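Local coordinates for isomaltodextranase (Arthrobacter globiformis, PDB 5AWO), which hydrolyses alpha-1,6-glucosidic linkages in dextran-like polysaccharides, removing successive isomaltose units from the non-reducing ends of the chains, at residues F31-A36 with T547-D552; A397-D402 with R475-F480; L515-V520 with L586-I591; I530-A535 with N604-D609; S554-P559 with T579-A584. One frame throughout, in Å; residues are numbered along the deposited sequence. Where two conformers were deposited one is given.

Contact 1: residues F31-A36 with T547-D552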
# COMPACT_ATOMS: atom_id res chain seq x y z
N PHE A 31 7.81 -6.20 2.42
CA PHE A 31 7.51 -4.96 1.71
C PHE A 31 6.55 -4.06 2.49
O PHE A 31 6.84 -2.87 2.70
CB PHE A 31 6.93 -5.25 0.33
CG PHE A 31 7.93 -5.88 -0.60
CD1 PHE A 31 8.87 -5.11 -1.27
CD2 PHE A 31 7.92 -7.24 -0.80
CE1 PHE A 31 9.79 -5.70 -2.11
CE2 PHE A 31 8.83 -7.83 -1.64
CZ PHE A 31 9.76 -7.06 -2.29
N THR A 32 5.42 -4.59 2.92
CA THR A 32 4.48 -3.75 3.65
C THR A 32 4.94 -3.46 5.07
O THR A 32 4.54 -2.47 5.67
CB THR A 32 3.07 -4.33 3.70
OG1 THR A 32 3.11 -5.61 4.36
CG2 THR A 32 2.48 -4.47 2.30
N ARG A 33 5.76 -4.36 5.64
CA ARG A 33 6.27 -4.11 6.99
C ARG A 33 7.38 -3.09 7.06
O ARG A 33 7.58 -2.46 8.10
CB ARG A 33 6.74 -5.44 7.58
CG ARG A 33 5.63 -6.44 7.78
CD ARG A 33 6.15 -7.84 8.12
NE ARG A 33 6.91 -7.84 9.37
CZ ARG A 33 6.37 -7.91 10.58
NH1 ARG A 33 5.06 -8.00 10.76
NH2 ARG A 33 7.16 -7.84 11.64
N SER A 34 8.13 -2.93 5.97
CA SER A 34 9.34 -2.11 5.98
C SER A 34 9.11 -0.63 5.68
O SER A 34 10.03 0.16 5.88
CB SER A 34 10.41 -2.63 5.00
OG SER A 34 10.83 -3.93 5.36
N GLY A 35 7.93 -0.25 5.22
CA GLY A 35 7.72 1.15 4.85
C GLY A 35 6.64 1.36 3.83
O GLY A 35 5.66 0.60 3.73
N ALA A 36 6.89 2.40 3.05
CA ALA A 36 5.96 2.89 2.05
C ALA A 36 6.20 2.24 0.70
O ALA A 36 7.06 1.36 0.53
CB ALA A 36 6.10 4.40 1.94
N THR A 547 3.87 -8.65 20.78
CA THR A 547 5.13 -9.09 20.21
C THR A 547 5.97 -7.92 19.73
O THR A 547 5.46 -6.80 19.50
CB THR A 547 4.94 -10.06 19.02
OG1 THR A 547 4.19 -9.43 17.96
CG2 THR A 547 4.25 -11.33 19.43
N ALA A 548 7.27 -8.17 19.62
CA ALA A 548 8.18 -7.36 18.82
C ALA A 548 8.88 -8.26 17.81
O ALA A 548 9.25 -9.40 18.12
CB ALA A 548 9.19 -6.64 19.70
N GLU A 549 9.04 -7.75 16.57
CA GLU A 549 9.60 -8.49 15.46
C GLU A 549 10.46 -7.57 14.59
O GLU A 549 10.24 -6.33 14.56
CB GLU A 549 8.48 -9.05 14.57
CG GLU A 549 7.64 -10.13 15.24
CD GLU A 549 6.50 -10.65 14.37
OE1 GLU A 549 6.25 -10.08 13.28
OE2 GLU A 549 5.83 -11.63 14.77
N LYS A 550 11.39 -8.18 13.88
CA LYS A 550 12.12 -7.47 12.84
C LYS A 550 11.19 -7.32 11.65
O LYS A 550 10.11 -7.92 11.62
CB LYS A 550 13.38 -8.22 12.41
CG LYS A 550 14.35 -8.54 13.53
CD LYS A 550 15.53 -9.32 12.98
CE LYS A 550 16.58 -8.42 12.34
NZ LYS A 550 17.33 -7.60 13.33
N ALA A 551 11.61 -6.53 10.67
CA ALA A 551 10.80 -6.34 9.45
C ALA A 551 10.52 -7.65 8.73
O ALA A 551 9.44 -7.82 8.15
CB ALA A 551 11.45 -5.33 8.53
N ASP A 552 11.45 -8.61 8.82
CA ASP A 552 11.26 -9.94 8.19
C ASP A 552 10.40 -10.92 9.00
O ASP A 552 10.29 -12.10 8.63
CB ASP A 552 12.62 -10.57 7.80
CG ASP A 552 13.31 -11.25 8.96
OD1 ASP A 552 12.93 -11.01 10.12
OD2 ASP A 552 14.23 -12.06 8.63
O HOH W 1 4.12 -7.62 13.63

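Contact 2: residues A397-D402 with R475-F480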
# COMPACT_ATOMS: atom_id res chain seq x y z
N ALA A 397 -1.94 12.71 8.41
CA ALA A 397 -0.74 12.61 9.25
C ALA A 397 -0.35 11.16 9.42
O ALA A 397 -1.20 10.27 9.44
CB ALA A 397 -0.97 13.23 10.62
N GLY A 398 0.95 10.93 9.51
CA GLY A 398 1.46 9.63 9.87
C GLY A 398 2.73 9.78 10.66
O GLY A 398 3.43 10.78 10.58
N GLN A 399 3.06 8.71 11.42
CA GLN A 399 4.21 8.73 12.29
C GLN A 399 5.28 7.85 11.77
O GLN A 399 5.02 6.74 11.27
CB GLN A 399 3.80 8.25 13.68
CG GLN A 399 4.87 8.49 14.73
CD GLN A 399 4.32 8.33 16.14
OE1 GLN A 399 3.31 7.64 16.40
NE2 GLN A 399 4.97 9.02 17.08
N LEU A 400 6.52 8.32 11.87
CA LEU A 400 7.67 7.56 11.50
C LEU A 400 8.16 6.71 12.69
O LEU A 400 7.86 7.05 13.84
CB LEU A 400 8.79 8.48 11.01
CG LEU A 400 8.65 9.27 9.69
CD1 LEU A 400 8.23 8.33 8.58
CD2 LEU A 400 7.68 10.42 9.79
N PRO A 401 8.96 5.69 12.38
CA PRO A 401 9.47 4.83 13.47
C PRO A 401 10.23 5.58 14.55
O PRO A 401 10.11 5.20 15.73
CB PRO A 401 10.35 3.84 12.72
CG PRO A 401 9.70 3.72 11.36
CD PRO A 401 9.30 5.14 11.06
N ASP A 402 10.94 6.66 14.21
CA ASP A 402 11.65 7.45 15.23
C ASP A 402 10.76 8.39 16.05
O ASP A 402 11.27 9.17 16.89
CB ASP A 402 12.85 8.19 14.62
CG ASP A 402 12.46 9.36 13.73
OD1 ASP A 402 11.26 9.68 13.63
OD2 ASP A 402 13.37 9.96 13.14
N ARG A 475 5.84 8.83 22.22
CA ARG A 475 4.43 8.42 22.16
C ARG A 475 3.98 8.10 20.72
O ARG A 475 4.16 8.92 19.82
CB ARG A 475 3.50 9.48 22.75
CG ARG A 475 2.03 9.10 22.73
CD ARG A 475 1.11 10.13 23.28
NE ARG A 475 1.33 10.33 24.72
CZ ARG A 475 0.63 11.18 25.47
NH1 ARG A 475 -0.34 11.95 24.97
NH2 ARG A 475 0.94 11.29 26.78
N TYR A 476 3.34 6.95 20.57
CA TYR A 476 2.72 6.47 19.32
C TYR A 476 1.21 6.35 19.51
O TYR A 476 0.74 5.38 20.10
CB TYR A 476 3.30 5.13 18.93
CG TYR A 476 4.78 5.15 18.74
CD1 TYR A 476 5.64 5.06 19.83
CD2 TYR A 476 5.35 5.33 17.47
CE1 TYR A 476 7.01 5.08 19.65
CE2 TYR A 476 6.71 5.35 17.29
CZ TYR A 476 7.56 5.25 18.38
OH TYR A 476 8.92 5.27 18.16
N PRO A 477 0.43 7.31 18.99
CA PRO A 477 -1.02 7.22 19.04
C PRO A 477 -1.59 6.06 18.22
O PRO A 477 -1.21 5.85 17.08
CB PRO A 477 -1.47 8.55 18.43
CG PRO A 477 -0.32 9.47 18.72
CD PRO A 477 0.86 8.62 18.46
N ALA A 478 -2.50 5.29 18.81
CA ALA A 478 -3.02 4.10 18.14
C ALA A 478 -3.89 4.46 16.94
O ALA A 478 -3.96 3.70 15.97
CB ALA A 478 -3.81 3.23 19.12
N ALA A 479 -4.54 5.62 17.01
CA ALA A 479 -5.48 6.05 15.95
C ALA A 479 -4.76 6.38 14.64
O ALA A 479 -5.43 6.48 13.62
CB ALA A 479 -6.32 7.22 16.40
N PHE A 480 -3.44 6.55 14.70
CA PHE A 480 -2.64 6.77 13.48
C PHE A 480 -1.76 5.60 13.10
O PHE A 480 -0.99 5.71 12.17
CB PHE A 480 -1.83 8.07 13.63
CG PHE A 480 -2.66 9.29 13.40
CD1 PHE A 480 -2.89 9.73 12.10
CD2 PHE A 480 -3.24 9.99 14.45
CE1 PHE A 480 -3.68 10.82 11.85
CE2 PHE A 480 -4.03 11.10 14.19
CZ PHE A 480 -4.27 11.50 12.90
O HOH W 2 1.65 6.21 11.52
O HOH W 3 1.34 5.79 15.81

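Contact 3: residues L515-V520 with L586-I591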
# COMPACT_ATOMS: atom_id res chain seq x y z
N LEU A 515 -5.84 -6.50 15.90
CA LEU A 515 -4.52 -6.07 16.31
C LEU A 515 -4.21 -4.64 15.86
O LEU A 515 -4.88 -4.09 14.97
CB LEU A 515 -3.43 -7.04 15.80
CG LEU A 515 -3.32 -7.23 14.26
CD1 LEU A 515 -2.53 -6.11 13.56
CD2 LEU A 515 -2.72 -8.60 13.89
N VAL A 516 -3.17 -4.10 16.47
CA VAL A 516 -2.58 -2.81 16.11
C VAL A 516 -1.09 -3.00 16.01
O VAL A 516 -0.46 -3.66 16.84
CB VAL A 516 -2.87 -1.71 17.15
CG1 VAL A 516 -2.23 -0.39 16.76
CG2 VAL A 516 -4.36 -1.54 17.33
N THR A 517 -0.50 -2.43 14.96
CA THR A 517 0.94 -2.52 14.73
C THR A 517 1.57 -1.15 14.68
O THR A 517 1.10 -0.24 13.95
CB THR A 517 1.27 -3.30 13.43
OG1 THR A 517 0.78 -4.65 13.54
CG2 THR A 517 2.73 -3.31 13.11
N PHE A 518 2.66 -1.01 15.43
CA PHE A 518 3.47 0.20 15.52
C PHE A 518 4.86 -0.11 15.00
O PHE A 518 5.43 -1.16 15.31
CB PHE A 518 3.62 0.68 16.97
CG PHE A 518 2.33 0.96 17.67
CD1 PHE A 518 1.77 2.23 17.65
CD2 PHE A 518 1.70 -0.04 18.41
CE1 PHE A 518 0.60 2.51 18.33
CE2 PHE A 518 0.53 0.23 19.08
CZ PHE A 518 -0.03 1.49 19.04
N ALA A 519 5.45 0.83 14.26
CA ALA A 519 6.84 0.74 13.91
C ALA A 519 7.62 1.63 14.85
O ALA A 519 7.30 2.78 15.02
CB ALA A 519 7.07 1.20 12.48
N VAL A 520 8.68 1.08 15.43
CA VAL A 520 9.48 1.82 16.40
C VAL A 520 10.96 1.65 16.05
O VAL A 520 11.39 0.57 15.67
CB VAL A 520 9.20 1.36 17.86
CG1 VAL A 520 7.72 1.36 18.17
CG2 VAL A 520 9.79 0.00 18.13
N LEU A 586 14.81 -0.85 13.42
CA LEU A 586 13.38 -0.96 13.19
C LEU A 586 12.79 -2.20 13.86
O LEU A 586 13.22 -3.31 13.59
CB LEU A 586 13.08 -1.03 11.69
CG LEU A 586 11.61 -1.23 11.30
CD1 LEU A 586 10.71 -0.08 11.73
CD2 LEU A 586 11.53 -1.44 9.79
N ASN A 587 11.76 -1.97 14.67
CA ASN A 587 10.99 -3.05 15.26
C ASN A 587 9.53 -2.81 14.96
O ASN A 587 9.07 -1.67 14.98
CB ASN A 587 11.18 -3.08 16.80
CG ASN A 587 12.61 -3.34 17.21
OD1 ASN A 587 13.04 -4.51 17.36
ND2 ASN A 587 13.38 -2.27 17.33
N LEU A 588 8.80 -3.89 14.72
CA LEU A 588 7.35 -3.83 14.64
C LEU A 588 6.76 -4.35 15.94
O LEU A 588 6.98 -5.53 16.29
CB LEU A 588 6.82 -4.64 13.46
CG LEU A 588 7.13 -4.12 12.05
CD1 LEU A 588 6.69 -2.67 11.90
CD2 LEU A 588 8.58 -4.27 11.65
N VAL A 589 6.07 -3.49 16.67
CA VAL A 589 5.45 -3.85 17.94
C VAL A 589 3.97 -3.99 17.66
O VAL A 589 3.30 -3.00 17.31
CB VAL A 589 5.74 -2.81 19.04
CG1 VAL A 589 5.04 -3.18 20.33
CG2 VAL A 589 7.24 -2.70 19.28
N THR A 590 3.48 -5.21 17.78
CA THR A 590 2.09 -5.55 17.52
C THR A 590 1.40 -6.01 18.81
O THR A 590 1.93 -6.87 19.53
CB THR A 590 2.00 -6.61 16.41
OG1 THR A 590 2.50 -6.02 15.19
CG2 THR A 590 0.59 -7.11 16.19
N ILE A 591 0.25 -5.42 19.06
CA ILE A 591 -0.62 -5.74 20.20
C ILE A 591 -1.98 -6.15 19.66
O ILE A 591 -2.56 -5.42 18.85
CB ILE A 591 -0.75 -4.57 21.21
CG1 ILE A 591 -1.75 -4.91 22.32
CG2 ILE A 591 -1.14 -3.25 20.52
CD1 ILE A 591 -1.69 -3.99 23.53

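Contact 4: residues I530-A535 with N604-D609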
# COMPACT_ATOMS: atom_id res chain seq x y z
N ILE A 530 8.11 0.11 28.26
CA ILE A 530 6.90 0.44 27.47
C ILE A 530 5.68 0.73 28.34
O ILE A 530 5.52 0.14 29.41
CB ILE A 530 6.58 -0.67 26.46
CG1 ILE A 530 5.34 -0.32 25.63
CG2 ILE A 530 6.37 -2.03 27.14
CD1 ILE A 530 5.24 -1.11 24.35
N ARG A 531 4.82 1.65 27.88
CA ARG A 531 3.55 1.96 28.53
C ARG A 531 2.39 1.88 27.54
O ARG A 531 2.57 2.17 26.36
CB ARG A 531 3.60 3.35 29.18
CG ARG A 531 4.50 3.44 30.42
CD ARG A 531 4.54 4.84 31.01
NE ARG A 531 5.17 5.82 30.13
CZ ARG A 531 6.48 5.91 29.87
NH1 ARG A 531 7.36 5.07 30.43
NH2 ARG A 531 6.92 6.84 29.02
N TYR A 532 1.21 1.50 28.03
CA TYR A 532 0.00 1.34 27.21
C TYR A 532 -1.15 2.11 27.86
O TYR A 532 -1.59 1.75 28.96
CB TYR A 532 -0.40 -0.15 27.12
CG TYR A 532 0.68 -1.15 26.80
CD1 TYR A 532 1.52 -1.67 27.80
CD2 TYR A 532 0.82 -1.67 25.51
CE1 TYR A 532 2.48 -2.62 27.50
CE2 TYR A 532 1.79 -2.61 25.20
CZ TYR A 532 2.63 -3.10 26.20
OH TYR A 532 3.58 -4.04 25.86
N ARG A 533 -1.65 3.17 27.22
CA ARG A 533 -2.83 3.85 27.73
C ARG A 533 -4.06 3.19 27.15
O ARG A 533 -4.19 3.08 25.92
CB ARG A 533 -2.83 5.37 27.45
CG ARG A 533 -3.92 6.11 28.22
CD ARG A 533 -3.78 7.62 28.15
NE ARG A 533 -4.61 8.30 29.15
CZ ARG A 533 -5.76 8.94 28.92
NH1 ARG A 533 -6.28 9.05 27.70
NH2 ARG A 533 -6.40 9.52 29.93
N TYR A 534 -4.96 2.76 28.03
CA TYR A 534 -6.03 1.85 27.67
C TYR A 534 -7.31 2.13 28.48
O TYR A 534 -7.26 2.79 29.52
CB TYR A 534 -5.58 0.40 27.92
CG TYR A 534 -5.66 0.03 29.39
CD1 TYR A 534 -4.64 0.37 30.26
CD2 TYR A 534 -6.79 -0.60 29.90
CE1 TYR A 534 -4.71 0.06 31.62
CE2 TYR A 534 -6.87 -0.91 31.26
CZ TYR A 534 -5.84 -0.57 32.10
OH TYR A 534 -5.93 -0.87 33.45
N ALA A 535 -8.44 1.63 27.99
CA ALA A 535 -9.68 1.53 28.77
C ALA A 535 -10.09 0.04 28.81
O ALA A 535 -9.83 -0.72 27.87
CB ALA A 535 -10.79 2.36 28.16
N ASN A 604 -5.41 3.65 23.44
CA ASN A 604 -5.16 5.04 23.06
C ASN A 604 -3.77 5.24 22.48
O ASN A 604 -3.63 5.84 21.41
CB ASN A 604 -5.35 5.94 24.27
CG ASN A 604 -5.50 7.40 23.92
OD1 ASN A 604 -5.68 7.80 22.75
ND2 ASN A 604 -5.47 8.21 24.92
N TRP A 605 -2.74 4.76 23.16
CA TRP A 605 -1.38 4.91 22.70
C TRP A 605 -0.44 3.96 23.37
O TRP A 605 -0.80 3.34 24.39
CB TRP A 605 -0.89 6.36 22.84
CG TRP A 605 -1.05 7.10 24.18
CD1 TRP A 605 -1.85 8.15 24.42
CD2 TRP A 605 -0.30 6.89 25.41
NE1 TRP A 605 -1.69 8.63 25.72
CE2 TRP A 605 -0.74 7.86 26.33
CE3 TRP A 605 0.68 5.98 25.80
CZ2 TRP A 605 -0.23 7.93 27.65
CZ3 TRP A 605 1.18 6.05 27.11
CH2 TRP A 605 0.72 7.02 28.00
N ILE A 606 0.74 3.78 22.79
CA ILE A 606 1.88 3.24 23.51
C ILE A 606 2.95 4.32 23.65
O ILE A 606 3.00 5.29 22.87
CB ILE A 606 2.48 1.96 22.88
CG1 ILE A 606 3.15 2.24 21.52
CG2 ILE A 606 1.43 0.87 22.74
CD1 ILE A 606 3.97 1.08 21.03
N GLU A 607 3.78 4.18 24.68
CA GLU A 607 4.95 5.03 24.87
C GLU A 607 6.16 4.17 25.10
O GLU A 607 6.08 3.13 25.78
CB GLU A 607 4.76 5.98 26.05
CG GLU A 607 4.06 7.26 25.67
CD GLU A 607 3.95 8.24 26.81
OE1 GLU A 607 4.55 7.96 27.89
OE2 GLU A 607 3.28 9.27 26.62
N LEU A 608 7.28 4.56 24.48
CA LEU A 608 8.56 3.91 24.70
C LEU A 608 9.52 4.93 25.27
O LEU A 608 9.43 6.13 24.97
CB LEU A 608 9.12 3.34 23.40
CG LEU A 608 8.57 2.01 22.90
CD1 LEU A 608 8.95 0.88 23.85
CD2 LEU A 608 7.07 2.08 22.68
N ASP A 609 10.45 4.44 26.10
CA ASP A 609 11.59 5.22 26.57
C ASP A 609 12.84 4.63 25.94
O ASP A 609 13.35 3.63 26.42
CB ASP A 609 11.69 5.18 28.09
CG ASP A 609 10.47 5.75 28.79
OD1 ASP A 609 9.78 6.62 28.21
OD2 ASP A 609 10.22 5.35 29.93

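Contact 5: residues S554-P559 with T579-A584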
# COMPACT_ATOMS: atom_id res chain seq x y z
N SER A 554 10.93 -11.98 12.05
CA SER A 554 11.71 -12.71 13.09
C SER A 554 11.33 -12.16 14.46
O SER A 554 11.32 -10.96 14.70
CB SER A 554 13.20 -12.52 12.87
OG SER A 554 13.66 -13.08 11.62
N THR A 555 11.05 -13.06 15.41
CA THR A 555 10.63 -12.65 16.74
C THR A 555 11.77 -12.02 17.60
O THR A 555 12.84 -12.63 17.72
CB THR A 555 9.99 -13.87 17.44
OG1 THR A 555 8.82 -14.27 16.71
CG2 THR A 555 9.60 -13.54 18.83
N VAL A 556 11.54 -10.82 18.13
CA VAL A 556 12.45 -10.08 19.05
C VAL A 556 11.97 -10.27 20.50
O VAL A 556 12.78 -10.38 21.43
CB VAL A 556 12.49 -8.54 18.76
CG1 VAL A 556 13.39 -7.78 19.73
CG2 VAL A 556 12.97 -8.26 17.35
N ASP A 557 10.66 -10.22 20.68
CA ASP A 557 10.04 -10.46 21.98
C ASP A 557 8.68 -11.11 21.84
O ASP A 557 8.04 -11.05 20.78
CB ASP A 557 9.90 -9.16 22.76
CG ASP A 557 9.77 -9.39 24.26
OD1 ASP A 557 9.71 -10.57 24.68
OD2 ASP A 557 9.76 -8.39 24.99
N GLY A 558 8.25 -11.75 22.93
CA GLY A 558 6.92 -12.31 23.02
C GLY A 558 6.83 -13.54 22.16
O GLY A 558 7.85 -14.10 21.78
N PRO A 559 5.60 -13.97 21.82
CA PRO A 559 4.35 -13.37 22.26
C PRO A 559 4.15 -13.59 23.75
O PRO A 559 4.44 -14.69 24.24
CB PRO A 559 3.28 -14.11 21.45
CG PRO A 559 3.99 -14.89 20.41
CD PRO A 559 5.38 -15.11 20.93
N THR A 579 7.84 -4.13 29.97
CA THR A 579 9.20 -4.18 29.50
C THR A 579 9.16 -4.97 28.21
O THR A 579 8.59 -6.05 28.15
CB THR A 579 10.11 -4.92 30.50
OG1 THR A 579 10.29 -4.11 31.65
CG2 THR A 579 11.47 -5.23 29.89
N ILE A 580 9.81 -4.44 27.18
CA ILE A 580 9.83 -5.09 25.90
C ILE A 580 11.27 -5.09 25.40
O ILE A 580 11.98 -4.09 25.55
CB ILE A 580 8.85 -4.37 24.93
CG1 ILE A 580 8.62 -5.20 23.67
CG2 ILE A 580 9.34 -2.96 24.60
CD1 ILE A 580 7.45 -4.70 22.84
N THR A 581 11.73 -6.22 24.88
CA THR A 581 13.06 -6.30 24.30
C THR A 581 12.96 -5.82 22.85
O THR A 581 12.36 -6.52 22.04
CB THR A 581 13.70 -7.71 24.45
OG1 THR A 581 12.89 -8.76 23.88
CG2 THR A 581 13.92 -8.03 25.93
N LEU A 582 13.50 -4.63 22.59
CA LEU A 582 13.60 -4.04 21.22
C LEU A 582 15.06 -4.05 20.75
O LEU A 582 15.99 -3.89 21.55
CB LEU A 582 13.07 -2.60 21.17
CG LEU A 582 11.68 -2.35 21.73
CD1 LEU A 582 11.40 -0.86 21.81
CD2 LEU A 582 10.61 -3.06 20.92
N ASP A 583 15.26 -4.26 19.45
CA ASP A 583 16.60 -4.30 18.87
C ASP A 583 16.91 -2.94 18.26
O ASP A 583 16.01 -2.12 18.10
CB ASP A 583 16.73 -5.44 17.83
CG ASP A 583 16.93 -6.84 18.46
OD1 ASP A 583 17.15 -6.91 19.68
OD2 ASP A 583 16.90 -7.90 17.74
N ALA A 584 18.19 -2.67 18.00
CA ALA A 584 18.60 -1.41 17.38
C ALA A 584 17.89 -1.30 16.03
O ALA A 584 17.86 -2.26 15.30
CB ALA A 584 20.10 -1.37 17.15

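Contact 1: residues F31-A36 with T547-D552
Arg33, on the short helix that precedes the first strand of the TIM barrel, reaches across to Glu549, Lys550 and Ala551, where strand 542-549 of the carbohydrate-binding beta sandwich runs out into a loop. The contact is thus a domain interface, carried largely by one arginine. Two hydrogen bonds go to main-chain carbonyls lying in the guanidinium plane: Arg33 NE gives one to Ala551 O at 2.8 Å, coming from above that carbonyl's plane, and Arg33 NH2 a straighter one (165°) to Lys550 O at 3.0 Å. A bend in the arginine chain (chi3 61°) brings this edge to the loop. The charged interaction is a salt bridge from Arg33 NH2 to Glu549 OE1 at 2.9 Å, the side chains crossing nearly at right angles. Water adds a second link, accepting from Arg33 NH1 and donating to Glu549 OE1, while NH1 also bonds Asn28 OD1. Replacing Arg33 with a methionine would probably leave the Lys550 and Ala551 carbonyls without these donors and Glu549 without its counter-charge across the interface. Packing is slight: Ser34 OG, hydrogen-bonded to Val30 O in its own helix, rests 3.5 Å from Ala551 CB.

Contact 2: residues A397-D402 with R475-F480
Gln399 and Tyr476 cross at about a right angle, and each sends its polar end to the main chain of the other segment. Two direct hydrogen bonds result. Gln399 NE2 donates to Arg475 O at 2.9 Å in an almost perfectly straight bond (177°), with the acceptor lying in the amide plane; the same nitrogen also bonds Gly403 O. In the opposite sense, Tyr476 OH donates to Pro401 O at 2.7 Å, the carbonyl oxygen lying at the edge of the phenol in its plane. The glutamine side chain is stretched out, with CG trans to the main-chain nitrogen (chi1 -168°), and this carries the amide across to strand 473-477.

Two waters add further links. One donates to both Gln399 OE1 and Pro477 O, each at 2.8 Å, which helps fix the rotation of the amide. The other accepts from Gln399 N and probably donates to Phe480 O.

Gln399 OE1 is also packed against carbon, 3.3 Å from both Tyr476 CD2 and Pro477 CD. The apolar contact is Phe480 CE1 on Ala397 CB at 3.8 Å, and the Phe480 ring stands edge-to-face with Trp405. Arg475 turns the other way, to a salt bridge with Glu607 and a cation-pi contact with Trp605.

The axes of strands 397-399 and 475-477 approach no closer than 8.7 Å, so side chains and water, not sheet pairing, join them: a domain-domain interface between the C-terminal beta sandwich of the family 27 glycosidase and its carbohydrate-binding module.

Contact 3: residues L515-V520 with L586-I591
Leu515 opens the pairing with a CA-H...O contact to Ile591 O, the same oxygen that accepts a hydrogen bond from Val516 N at 2.8 Å. Val516 O takes Ile591 N in return, closing a hydrogen-bonded antiparallel pair. At Thr517 the partner is Thr590, in a non-hydrogen-bonded pair whose CA atoms are only 4.3 Å apart; both hydroxyls sit beside their own backbone nitrogens (chi1 -62° and -65°), and OG1 meets OG1 in a 2.7 Å hydrogen bond. A valine in place of Thr517 would probably leave Thr590 OG1 without its hydroxyl partner and put a methyl against it. Phe518 and Val589 exchange main-chain bonds next. These are neighbouring interior strands of one sheet of the CBM35 beta sandwich, and Val516, Phe518 and Val520, with Val589 and Ile591, project toward the facing sheet. The Phe518 ring presents its edge to Ile591, CE2 lying 4.1 Å from CG2, the two side chains running alongside. On the other face Ala519 CB touches the CD1 methyls of both Leu586 and Leu588, each at 3.9 Å. Val520 N bonds Asn587 O, and Asn587 N bonds Val520 O, both at 2.8 Å. Val520 CG2 packs on Asn587 CB; Asn587 ND2 in turn bonds Asp583 O.

Contact 4: residues I530-A535 with N604-D609
Arg531 is held by two carboxylates at once, Glu607 and Asp609, through four charged hydrogen bonds made in its own guanidinium plane. It grips Glu607 side-on: Arg531 NE at 3.2 Å and Arg531 NH2 at 2.9 Å converge on the single oxygen Glu607 OE1, approaching from opposite faces of the carboxylate. Asp609 is met end-on, Arg531 NH1 to Asp609 OD2 at 2.9 Å and Arg531 NH2 to Asp609 OD1 at 3.0 Å. The guanidinium stands nearly upright to the Glu607 carboxylate (82°) but is tilted by only 35° from that of Asp609, and a bend at chi3 (-66°) swings it across the sheet. Second partners steady both acids: Glu607 OE2 pairs with Arg475, and Asp609 OD1 with Thr473. So compact a network would be expected to keep both acids ionised.

Trp605 occupies the same face of the sheet. Arg533 CB sits over its six-membered ring, 3.5 Å from the centroid in a CH-pi contact, while Glu607 OE2 lies on the opposite side and the indole NE1 bonds Asp497.

Asn604 and Trp605 share Arg533 as their partner, a classic beta bulge: Arg533 N bonds Trp605 O at 3.0 Å, and Asn604 N bonds Arg533 O at 2.8 Å. Regular antiparallel pairing resumes with the non-hydrogen-bonded pair Tyr532-Ile606, followed by the hydrogen-bonded pair Arg531-Glu607. On the other face Ile530 packs on Leu608, and Tyr532 on Ile606.

In the sheet, strand 601-609 pairs with both 526-535 and 473-477, and 526-535 pairs in turn with 574-582.

Contact 5: residues S554-P559 with T579-A584
Thr581 makes both polar links to Val556 and Asp557. Its backbone N-H points almost straight (169°) at Asp557 OD2, with Thr581 N 2.9 Å away, meeting that oxygen from above the carboxylate plane. The hydroxyl Thr581 OG1 donates to Val556 O, again at 2.9 Å: with chi1 at 56°, OG1 lies between its own backbone nitrogen and carbonyl carbon and is brought against the Val556 carbonyl. The other carboxylate oxygen of Asp557, OD1, takes a weak bond from Gly558 N, just ahead of the cis peptide to Pro559.

The backbone is consistent with this geometry. Val556 and Asp557 both face Ala548 in a classic beta bulge, where the chain turns a corner, and both side chains are directed toward strand 574-582, which belongs to the facing sheet of the sandwich.

Packing is sparse. Asp557 OD2 lies 3.6 Å from Ile580 CG1. Val556 and Asp583 lie alongside, antiparallel, with Val556 CG2 4.0 Å from Asp583 OD2.

The chemistry implies that a carboxylate and a hydroxyl, each engaging a main-chain group of the other strand, stand in for regular strand pairing where the two sheets meet.

How the contacts relate
Contacts 3, 4 and 5 lie within the carbohydrate-binding module, their centres 10 to 16 Å apart, whereas contacts 1 and 2 join it to the barrel and to the C-terminal beta sandwich. Contacts 3 and 4 pair strands of facing sheets, and contact 5 spans both. Contact 1 continues the sheet of contact 3, about 8 Å away between centres, through strand 542-549. The 475-480 side of contact 2 shares the sheet of contact 4 and also packs on the other, at Phe518 and Ala519. Along the chain, contact 2 is nested inside contact 1 and closes before 3, 4 and 5 open; contact 3 crosses 1 and 4, and contact 5 lies inside 3 and 4. The module is thus tied to both other domains.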